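PDB 4YN2: fusolin, which forms the crystalline spindles of an entomopoxvirus that enhance virulence, and probably acts on chitin through a domain of the lytic polysaccharide mono-oxygenase family. Local coordinates for residues E143-E148 and V210-L215; A35-V40 and A57-F62; S204-Y209 and V226-D231. All coordinates share one frame; numbering follows the deposited sequence.

Interaction 1: residues E143-E148 and V210-L215; sequences EPSYYE and VRWQRL. With NAG (2-acetamido-2-deoxy-beta-D-glucopyranose), chain B; NAG (2-acetamido-2-deoxy-beta-D-glucopyranose), chain C.
Strands 145-152 and 206-214 are antiparallel neighbours in a sheet of the lytic polysaccharide mono-oxygenase domain, and here Ser-145 to Glu-148 pair with Arg-211 to Arg-214. Tyr-146 and Gln-213 form a hydrogen-bonded pair, as do Glu-148 and Arg-211. Beyond the strand end, Leu-215 N reaches Pro-144 O at 3.0 Å. The peptide bond before Pro-144 is cis.

One face of the sheet carries Ser-145, Tyr-147 and Trp-212. The Tyr-147 ring lies over the five-membered ring of Trp-212 in an offset stack, with centroids 4.0 Å apart and planes at 8°. Tyr-147 OH sits above the indole near its rim. Trp-212 CG is anti to the backbone N (chi1 -176°), which carries the indole across to strand 145-152. There NE1 donates to Ser-145 OG at 2.8 Å, with the oxygen tilted out of the indole plane. Ser-145 OG also bonds to the carbonyl of His-142, a zinc ligand.

The other face carries Tyr-146, Glu-148, Arg-211 and Gln-213 and meets the glycan. Gln-213 CB lies over one face of the Tyr-146 ring, in a CH-pi contact 4.1 Å from the centroid. Glu-148 and Arg-211 run side by side. Arg-211 NH1 forms a salt bridge of 2.9 Å to Glu-148 OE1, meeting it from above the carboxylate plane, and Tyr-150 OH also bonds to OE1. Glu-148 OE2 takes the N-H of the chain B NAG acetamido group at 2.7 Å in a nearly straight bond (170°). A water joins OE2 to Tyr-146 OH.

The carboxylate is therefore gripped at both oxygens. Its bonds to Arg-211 and Tyr-150 fix OE1 and would favour the charged form, which would make OE2 a strong acceptor for the sugar N-H.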
# COMPACT_ATOMS: atom_id res chain seq x y z
N GLU A 143 13.75 -13.98 -16.15
CA GLU A 143 14.15 -13.07 -17.21
C GLU A 143 13.99 -13.81 -18.53
O GLU A 143 14.21 -15.01 -18.56
CB GLU A 143 15.59 -12.59 -17.00
CG GLU A 143 15.75 -11.73 -15.76
CD GLU A 143 17.13 -11.14 -15.54
OE1 GLU A 143 17.45 -10.83 -14.37
OE2 GLU A 143 17.90 -11.03 -16.52
N PRO A 144 13.53 -13.15 -19.61
CA PRO A 144 13.24 -11.72 -19.73
C PRO A 144 11.96 -11.30 -18.98
O PRO A 144 10.98 -12.03 -18.92
CB PRO A 144 13.12 -11.53 -21.24
CG PRO A 144 12.62 -12.84 -21.74
CD PRO A 144 13.35 -13.85 -20.89
N SER A 145 12.00 -10.10 -18.42
CA SER A 145 10.87 -9.51 -17.71
C SER A 145 11.04 -8.01 -17.62
O SER A 145 12.13 -7.49 -17.86
CB SER A 145 10.75 -10.12 -16.31
OG SER A 145 11.89 -9.80 -15.53
N TYR A 146 9.98 -7.29 -17.27
CA TYR A 146 10.05 -5.85 -17.07
C TYR A 146 9.11 -5.45 -15.96
O TYR A 146 8.25 -6.23 -15.54
CB TYR A 146 9.75 -5.06 -18.37
CG TYR A 146 8.37 -5.27 -18.93
CD1 TYR A 146 8.08 -6.38 -19.71
CD2 TYR A 146 7.37 -4.33 -18.73
CE1 TYR A 146 6.81 -6.59 -20.22
CE2 TYR A 146 6.09 -4.52 -19.26
CZ TYR A 146 5.82 -5.64 -20.02
OH TYR A 146 4.58 -5.86 -20.56
N TYR A 147 9.32 -4.24 -15.44
CA TYR A 147 8.54 -3.70 -14.34
C TYR A 147 7.77 -2.48 -14.75
O TYR A 147 8.32 -1.60 -15.40
CB TYR A 147 9.48 -3.29 -13.20
CG TYR A 147 9.98 -4.46 -12.39
CD1 TYR A 147 11.09 -5.19 -12.79
CD2 TYR A 147 9.34 -4.84 -11.22
CE1 TYR A 147 11.56 -6.26 -12.04
CE2 TYR A 147 9.79 -5.92 -10.47
CZ TYR A 147 10.89 -6.64 -10.89
OH TYR A 147 11.34 -7.69 -10.13
N GLU A 148 6.50 -2.40 -14.35
CA GLU A 148 5.68 -1.21 -14.49
C GLU A 148 5.30 -0.79 -13.11
O GLU A 148 5.00 -1.65 -12.28
CB GLU A 148 4.43 -1.44 -15.34
CG GLU A 148 4.70 -1.77 -16.79
CD GLU A 148 3.47 -2.19 -17.56
OE1 GLU A 148 2.42 -2.45 -16.92
OE2 GLU A 148 3.54 -2.27 -18.81
N VAL A 210 2.71 -2.14 -8.42
CA VAL A 210 3.92 -2.63 -9.08
C VAL A 210 3.59 -3.91 -9.80
O VAL A 210 3.05 -4.84 -9.21
CB VAL A 210 5.08 -2.85 -8.07
CG1 VAL A 210 6.34 -3.31 -8.78
CG2 VAL A 210 5.35 -1.58 -7.26
N ARG A 211 3.93 -3.97 -11.07
CA ARG A 211 3.70 -5.12 -11.92
C ARG A 211 5.02 -5.64 -12.44
O ARG A 211 5.74 -4.89 -13.09
CB ARG A 211 2.79 -4.73 -13.08
CG ARG A 211 2.55 -5.84 -14.09
CD ARG A 211 1.82 -5.28 -15.29
NE ARG A 211 1.56 -6.33 -16.27
CZ ARG A 211 1.35 -6.14 -17.57
NH1 ARG A 211 1.35 -4.91 -18.08
NH2 ARG A 211 1.12 -7.18 -18.37
N TRP A 212 5.32 -6.90 -12.16
CA TRP A 212 6.51 -7.57 -12.68
C TRP A 212 6.01 -8.55 -13.72
O TRP A 212 5.40 -9.55 -13.37
CB TRP A 212 7.28 -8.27 -11.57
CG TRP A 212 8.56 -8.89 -12.02
CD1 TRP A 212 9.35 -8.51 -13.06
CD2 TRP A 212 9.16 -10.06 -11.47
NE1 TRP A 212 10.45 -9.32 -13.14
CE2 TRP A 212 10.37 -10.27 -12.16
CE3 TRP A 212 8.82 -10.93 -10.42
CZ2 TRP A 212 11.24 -11.31 -11.85
CZ3 TRP A 212 9.67 -11.97 -10.13
CH2 TRP A 212 10.87 -12.15 -10.83
N GLN A 213 6.21 -8.24 -14.99
CA GLN A 213 5.69 -9.03 -16.09
C GLN A 213 6.76 -9.81 -16.81
O GLN A 213 7.70 -9.21 -17.33
CB GLN A 213 5.01 -8.08 -17.07
CG GLN A 213 4.38 -8.75 -18.30
CD GLN A 213 3.37 -9.80 -17.94
OE1 GLN A 213 2.41 -9.53 -17.22
NE2 GLN A 213 3.51 -10.99 -18.46
N ARG A 214 6.59 -11.12 -16.93
CA ARG A 214 7.50 -11.95 -17.71
C ARG A 214 7.17 -11.82 -19.19
O ARG A 214 5.99 -11.80 -19.54
CB ARG A 214 7.40 -13.42 -17.33
CG ARG A 214 7.90 -13.74 -15.94
CD ARG A 214 7.71 -15.21 -15.56
NE ARG A 214 8.39 -16.14 -16.48
CZ ARG A 214 8.92 -17.32 -16.16
NH1 ARG A 214 8.88 -17.76 -14.90
NH2 ARG A 214 9.51 -18.07 -17.08
N LEU A 215 8.20 -11.77 -20.05
CA LEU A 215 8.01 -11.71 -21.50
C LEU A 215 8.19 -13.11 -22.08
O LEU A 215 9.26 -13.45 -22.58
CB LEU A 215 8.98 -10.73 -22.17
CG LEU A 215 9.06 -9.32 -21.57
CD1 LEU A 215 10.40 -9.08 -21.05
CD2 LEU A 215 8.82 -8.26 -22.59
C1 NAG B . 6.14 -0.90 -21.20
C2 NAG B . 4.81 -0.76 -21.93
C3 NAG B . 4.63 -1.99 -22.83
C4 NAG B . 5.84 -2.17 -23.74
C5 NAG B . 7.13 -2.18 -22.94
C6 NAG B . 8.38 -2.23 -23.79
C7 NAG B . 2.77 0.31 -21.05
C8 NAG B . 1.77 0.31 -19.93
N2 NAG B . 3.71 -0.65 -20.99
O3 NAG B . 3.47 -1.76 -23.61
O4 NAG B . 5.75 -3.41 -24.42
O5 NAG B . 7.20 -0.98 -22.15
O6 NAG B . 8.38 -1.25 -24.81
O7 NAG B . 2.72 1.12 -21.96
C1 NAG C . 5.55 -3.35 -25.81
C2 NAG C . 5.83 -4.72 -26.42
C3 NAG C . 5.53 -4.66 -27.92
C4 NAG C . 4.12 -4.12 -28.16
C5 NAG C . 3.95 -2.77 -27.47
C6 NAG C . 2.56 -2.19 -27.58
C7 NAG C . 7.60 -6.15 -25.47
C8 NAG C . 9.08 -6.42 -25.43
N2 NAG C . 7.22 -5.09 -26.20
O3 NAG C . 5.65 -5.97 -28.46
O4 NAG C . 3.91 -3.94 -29.56
O5 NAG C . 4.23 -2.92 -26.07
O6 NAG C . 1.62 -2.91 -26.80
O7 NAG C . 6.80 -6.86 -24.86
O HOH W 1 10.59 -14.95 -18.71
O HOH W 2 2.58 -4.04 -20.57

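Interaction 2: residues A35-V40 and A57-F62; sequences AAYQYV and AAQYEF
The Tyr-37 ring lies flat against Ala-58 where helices 31-48 and 51-63 pack together. These helices follow one another in the chain as a helical hairpin. Their short segments run at 138° to each other, with the axes 8.4 Å apart at closest approach.

Ala-58 CB stands over the centre of the Tyr-37 ring, 3.5 Å from its centroid and 10° off the ring normal. This is a CH-pi contact. With chi1 at -176° the ring points away from its own backbone N and reaches helix 51-63. Tyr-37 runs alongside Gln-59, whose CG touches Tyr-37 OH. The hydroxyl itself bonds to the carbonyl of Thr-23.

Phe-62 comes from one turn further along. Its CE2 lies near the plane of the Tyr-37 ring and is 4.0 Å from Tyr-37 CB. In turn, Ala-36 CB sits at the edge of the phenyl ring, 4.1 Å from Phe-62 CZ. Phe-19 also meets the Phe-62 ring edge to face.

Val-40 uses its two methyls differently. CG1 packs on Ala-57 CB at 3.8 Å. CG2 touches the carboxylate of Glu-61, 3.3 Å from OE2. The Glu-61 chain is extended and crosses Val-40 obliquely. Its OE1 is only 3.0 Å from Ala-36 O, and its OE2 has weak hydrogen bonds to Gly-108 N and Val-109 N.

The small alanines let the helices approach closely, and the contact is mainly apolar. Setting the buried Glu-61 carboxylate beside a carbonyl oxygen would probably raise its pKa, whereas the two backbone N-H groups would favour charge.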
# COMPACT_ATOMS: atom_id res chain seq x y z
N ALA A 35 -8.78 -7.73 9.15
CA ALA A 35 -10.02 -7.65 8.37
C ALA A 35 -9.88 -8.42 7.04
O ALA A 35 -10.82 -9.10 6.66
CB ALA A 35 -10.40 -6.19 8.11
N ALA A 36 -8.71 -8.37 6.39
CA ALA A 36 -8.49 -9.10 5.12
C ALA A 36 -8.59 -10.60 5.33
O ALA A 36 -9.21 -11.30 4.53
CB ALA A 36 -7.16 -8.76 4.52
N TYR A 37 -8.00 -11.09 6.42
CA TYR A 37 -8.08 -12.50 6.77
C TYR A 37 -9.54 -12.88 7.02
O TYR A 37 -10.05 -13.84 6.43
CB TYR A 37 -7.22 -12.78 8.01
CG TYR A 37 -7.16 -14.23 8.41
CD1 TYR A 37 -8.16 -14.80 9.20
CD2 TYR A 37 -6.08 -15.03 8.06
CE1 TYR A 37 -8.12 -16.15 9.55
CE2 TYR A 37 -6.03 -16.38 8.41
CZ TYR A 37 -7.04 -16.93 9.18
OH TYR A 37 -6.95 -18.25 9.55
N GLN A 38 -10.21 -12.11 7.88
CA GLN A 38 -11.58 -12.40 8.29
C GLN A 38 -12.59 -12.24 7.16
O GLN A 38 -13.57 -12.98 7.14
CB GLN A 38 -11.96 -11.59 9.53
CG GLN A 38 -11.13 -12.09 10.73
CD GLN A 38 -11.31 -11.32 12.00
OE1 GLN A 38 -11.89 -10.24 12.02
NE2 GLN A 38 -10.79 -11.86 13.11
N TYR A 39 -12.32 -11.36 6.18
CA TYR A 39 -13.16 -11.20 4.99
C TYR A 39 -13.22 -12.51 4.16
O TYR A 39 -14.30 -12.97 3.81
CB TYR A 39 -12.56 -10.08 4.12
CG TYR A 39 -13.32 -9.80 2.85
CD1 TYR A 39 -14.32 -8.84 2.81
CD2 TYR A 39 -12.99 -10.45 1.67
CE1 TYR A 39 -15.01 -8.55 1.64
CE2 TYR A 39 -13.67 -10.17 0.48
CZ TYR A 39 -14.68 -9.23 0.47
OH TYR A 39 -15.33 -8.95 -0.70
N VAL A 40 -12.06 -13.08 3.84
CA VAL A 40 -11.98 -14.33 3.07
C VAL A 40 -12.51 -15.50 3.92
O VAL A 40 -13.23 -16.36 3.40
CB VAL A 40 -10.54 -14.59 2.55
CG1 VAL A 40 -10.43 -15.99 1.92
CG2 VAL A 40 -10.14 -13.53 1.54
N ALA A 57 -8.57 -21.14 3.14
CA ALA A 57 -8.68 -20.06 2.16
C ALA A 57 -8.06 -18.77 2.69
O ALA A 57 -7.31 -18.11 1.97
CB ALA A 57 -10.12 -19.82 1.80
N ALA A 58 -8.35 -18.42 3.95
CA ALA A 58 -7.83 -17.22 4.61
C ALA A 58 -6.30 -17.31 4.81
O ALA A 58 -5.59 -16.34 4.57
CB ALA A 58 -8.53 -17.03 5.94
N GLN A 59 -5.80 -18.49 5.20
CA GLN A 59 -4.36 -18.68 5.36
C GLN A 59 -3.62 -18.61 4.02
O GLN A 59 -2.55 -18.01 3.95
CB GLN A 59 -4.07 -20.03 6.02
CG GLN A 59 -4.38 -20.06 7.50
CD GLN A 59 -4.18 -21.44 8.08
OE1 GLN A 59 -4.08 -22.45 7.36
NE2 GLN A 59 -4.05 -21.52 9.37
N TYR A 60 -4.21 -19.20 2.97
CA TYR A 60 -3.64 -19.23 1.62
C TYR A 60 -3.39 -17.81 1.12
O TYR A 60 -2.38 -17.56 0.48
CB TYR A 60 -4.59 -19.99 0.69
CG TYR A 60 -4.15 -20.10 -0.75
CD1 TYR A 60 -4.45 -19.11 -1.67
CD2 TYR A 60 -3.48 -21.23 -1.20
CE1 TYR A 60 -4.06 -19.21 -2.99
CE2 TYR A 60 -3.12 -21.37 -2.54
CZ TYR A 60 -3.44 -20.37 -3.44
OH TYR A 60 -3.02 -20.48 -4.74
N GLU A 61 -4.31 -16.88 1.43
CA GLU A 61 -4.21 -15.48 1.03
C GLU A 61 -2.89 -14.87 1.50
O GLU A 61 -2.25 -14.14 0.73
CB GLU A 61 -5.42 -14.71 1.60
CG GLU A 61 -5.35 -13.21 1.48
CD GLU A 61 -6.66 -12.57 1.88
OE1 GLU A 61 -7.09 -12.75 3.04
OE2 GLU A 61 -7.28 -11.92 1.02
N PHE A 62 -2.43 -15.19 2.73
CA PHE A 62 -1.17 -14.65 3.22
C PHE A 62 0.01 -15.58 2.97
O PHE A 62 1.11 -15.06 2.81
CB PHE A 62 -1.26 -14.31 4.69
CG PHE A 62 -2.26 -13.22 5.05
CD1 PHE A 62 -2.72 -12.32 4.09
CD2 PHE A 62 -2.63 -13.01 6.37
CE1 PHE A 62 -3.65 -11.33 4.42
CE2 PHE A 62 -3.54 -12.00 6.70
CZ PHE A 62 -4.07 -11.20 5.72

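Interaction 3: residues S204-Y209 and V226-D231; sequences SQAVLY and VDINFD
Ile-228 and Leu-208 bury the most surface here, followed by Val-226. All three project from the same face of the hairpin formed by strands 206-214 and 220-231. Ile-228 CG1 lies between the backbone N and the carbonyl carbon (chi1 64°). This leans the chain toward strand 206-214, where CD1 meets Leu-208 CG at 3.8 Å. The two side chains cross at about a right angle. Ile-228 CG1 also packs on Ala-206 CB. Val-226 CB lies 4.1 Å from Leu-208 CB. Ile-199 of strand 191-200 touches both Leu-208 and Ile-228, so this face packs against the second sheet.

Ala-206 with Ile-228, and Leu-208 with Val-226, are antiparallel hydrogen-bonded pairs. Ala-206 N reaches Ile-228 O at 2.8 Å, and Leu-208 N reaches Val-226 O at the same distance of 2.8 Å.

Val-207 and Asp-227 point to the other face. A water there donates to Asp-227 OD1 at 2.6 Å and to Ala-206 O, and accepts from Gln-205 NE2. Arg-10 forms a salt bridge with the same OD1, and Trp-115 O takes a bond from Gln-205 NE2.

The pairing thus sets an apolar face against a mixed one, where Arg-10 and the water would favour the charged form of Asp-227.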
# COMPACT_ATOMS: atom_id res chain seq x y z
N SER A 204 -1.85 13.04 0.77
CA SER A 204 -2.60 11.97 1.42
C SER A 204 -2.03 10.62 1.01
O SER A 204 -1.19 10.52 0.11
CB SER A 204 -4.09 12.07 1.06
OG SER A 204 -4.26 12.35 -0.32
N GLN A 205 -2.48 9.60 1.71
CA GLN A 205 -2.02 8.25 1.51
C GLN A 205 -2.35 7.78 0.09
O GLN A 205 -3.44 8.04 -0.41
CB GLN A 205 -2.65 7.33 2.56
CG GLN A 205 -1.92 6.03 2.68
CD GLN A 205 -2.48 5.16 3.77
OE1 GLN A 205 -2.75 5.61 4.89
NE2 GLN A 205 -2.57 3.88 3.51
N ALA A 206 -1.36 7.17 -0.57
CA ALA A 206 -1.49 6.68 -1.94
C ALA A 206 -1.14 5.21 -2.00
O ALA A 206 -0.66 4.63 -1.03
CB ALA A 206 -0.56 7.48 -2.84
N VAL A 207 -1.34 4.63 -3.18
CA VAL A 207 -0.98 3.25 -3.44
C VAL A 207 -0.13 3.18 -4.69
O VAL A 207 -0.55 3.68 -5.73
CB VAL A 207 -2.22 2.32 -3.59
CG1 VAL A 207 -1.81 0.90 -3.97
CG2 VAL A 207 -3.05 2.31 -2.32
N LEU A 208 1.02 2.51 -4.61
CA LEU A 208 1.81 2.18 -5.79
C LEU A 208 1.39 0.80 -6.22
O LEU A 208 1.19 -0.06 -5.37
CB LEU A 208 3.32 2.19 -5.54
CG LEU A 208 3.94 3.46 -5.04
CD1 LEU A 208 5.37 3.20 -4.62
CD2 LEU A 208 3.88 4.55 -6.11
N TYR A 209 1.17 0.60 -7.51
CA TYR A 209 0.81 -0.70 -8.05
C TYR A 209 1.99 -1.13 -8.88
O TYR A 209 2.29 -0.47 -9.88
CB TYR A 209 -0.48 -0.64 -8.87
CG TYR A 209 -1.06 -1.99 -9.22
CD1 TYR A 209 -1.34 -2.93 -8.23
CD2 TYR A 209 -1.52 -2.25 -10.51
CE1 TYR A 209 -2.00 -4.11 -8.52
CE2 TYR A 209 -2.18 -3.44 -10.81
CZ TYR A 209 -2.41 -4.37 -9.81
OH TYR A 209 -3.08 -5.53 -10.12
N VAL A 226 1.24 -1.37 -2.91
CA VAL A 226 2.20 -0.86 -1.94
C VAL A 226 1.62 0.42 -1.37
O VAL A 226 1.46 1.40 -2.10
CB VAL A 226 3.58 -0.63 -2.60
CG1 VAL A 226 4.59 -0.06 -1.61
CG2 VAL A 226 4.12 -1.90 -3.23
N ASP A 227 1.31 0.41 -0.07
CA ASP A 227 0.74 1.58 0.59
C ASP A 227 1.83 2.57 0.99
O ASP A 227 2.80 2.18 1.64
CB ASP A 227 -0.07 1.14 1.81
CG ASP A 227 -1.26 0.28 1.42
OD1 ASP A 227 -2.14 0.79 0.71
OD2 ASP A 227 -1.26 -0.92 1.76
N ILE A 228 1.70 3.83 0.56
CA ILE A 228 2.68 4.87 0.86
C ILE A 228 2.01 6.17 1.30
O ILE A 228 0.86 6.45 0.95
CB ILE A 228 3.63 5.13 -0.34
CG1 ILE A 228 2.89 5.69 -1.58
CG2 ILE A 228 4.42 3.88 -0.68
CD1 ILE A 228 3.79 6.33 -2.62
N ASN A 229 2.74 6.95 2.08
CA ASN A 229 2.32 8.29 2.49
C ASN A 229 3.57 9.15 2.57
O ASN A 229 4.69 8.64 2.54
CB ASN A 229 1.54 8.29 3.82
CG ASN A 229 0.58 9.45 3.96
OD1 ASN A 229 0.60 10.41 3.19
ND2 ASN A 229 -0.25 9.40 4.99
N PHE A 230 3.38 10.46 2.60
CA PHE A 230 4.46 11.43 2.59
C PHE A 230 4.44 12.28 3.85
O PHE A 230 3.38 12.77 4.25
CB PHE A 230 4.31 12.31 1.35
CG PHE A 230 4.32 11.51 0.08
CD1 PHE A 230 5.51 11.24 -0.58
CD2 PHE A 230 3.16 10.90 -0.39
CE1 PHE A 230 5.52 10.46 -1.74
CE2 PHE A 230 3.18 10.11 -1.53
CZ PHE A 230 4.36 9.91 -2.21
N ASP A 231 5.60 12.43 4.49
CA ASP A 231 5.76 13.23 5.70
C ASP A 231 6.32 14.59 5.31
O ASP A 231 7.49 14.69 4.93
CB ASP A 231 6.70 12.52 6.70
CG ASP A 231 6.41 12.80 8.17
OD1 ASP A 231 5.74 13.81 8.46
OD2 ASP A 231 6.93 12.05 9.03
O HOH W 3 -2.32 3.41 0.65

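Overall arrangement
Interactions 1 and 3 share strand 206-214, which pairs with strand 145-152 in the first and with strand 220-231 in the second. Their centres are 22 Å apart, and they meet where Val-210 CG2 lies 4.2 Å from Val-226 CG2. Interaction 1 is at the glycan end of this sheet, and the Arg-214 side chain comes within about 5 Å of the zinc ion held by His-1 and His-142. Interaction 3 continues the same sheet nearer the middle of the chain. Interaction 2 belongs to the helical part of the domain and touches neither: its nearest atoms are about 15 Å from interaction 1 and about 10 Å from interaction 3.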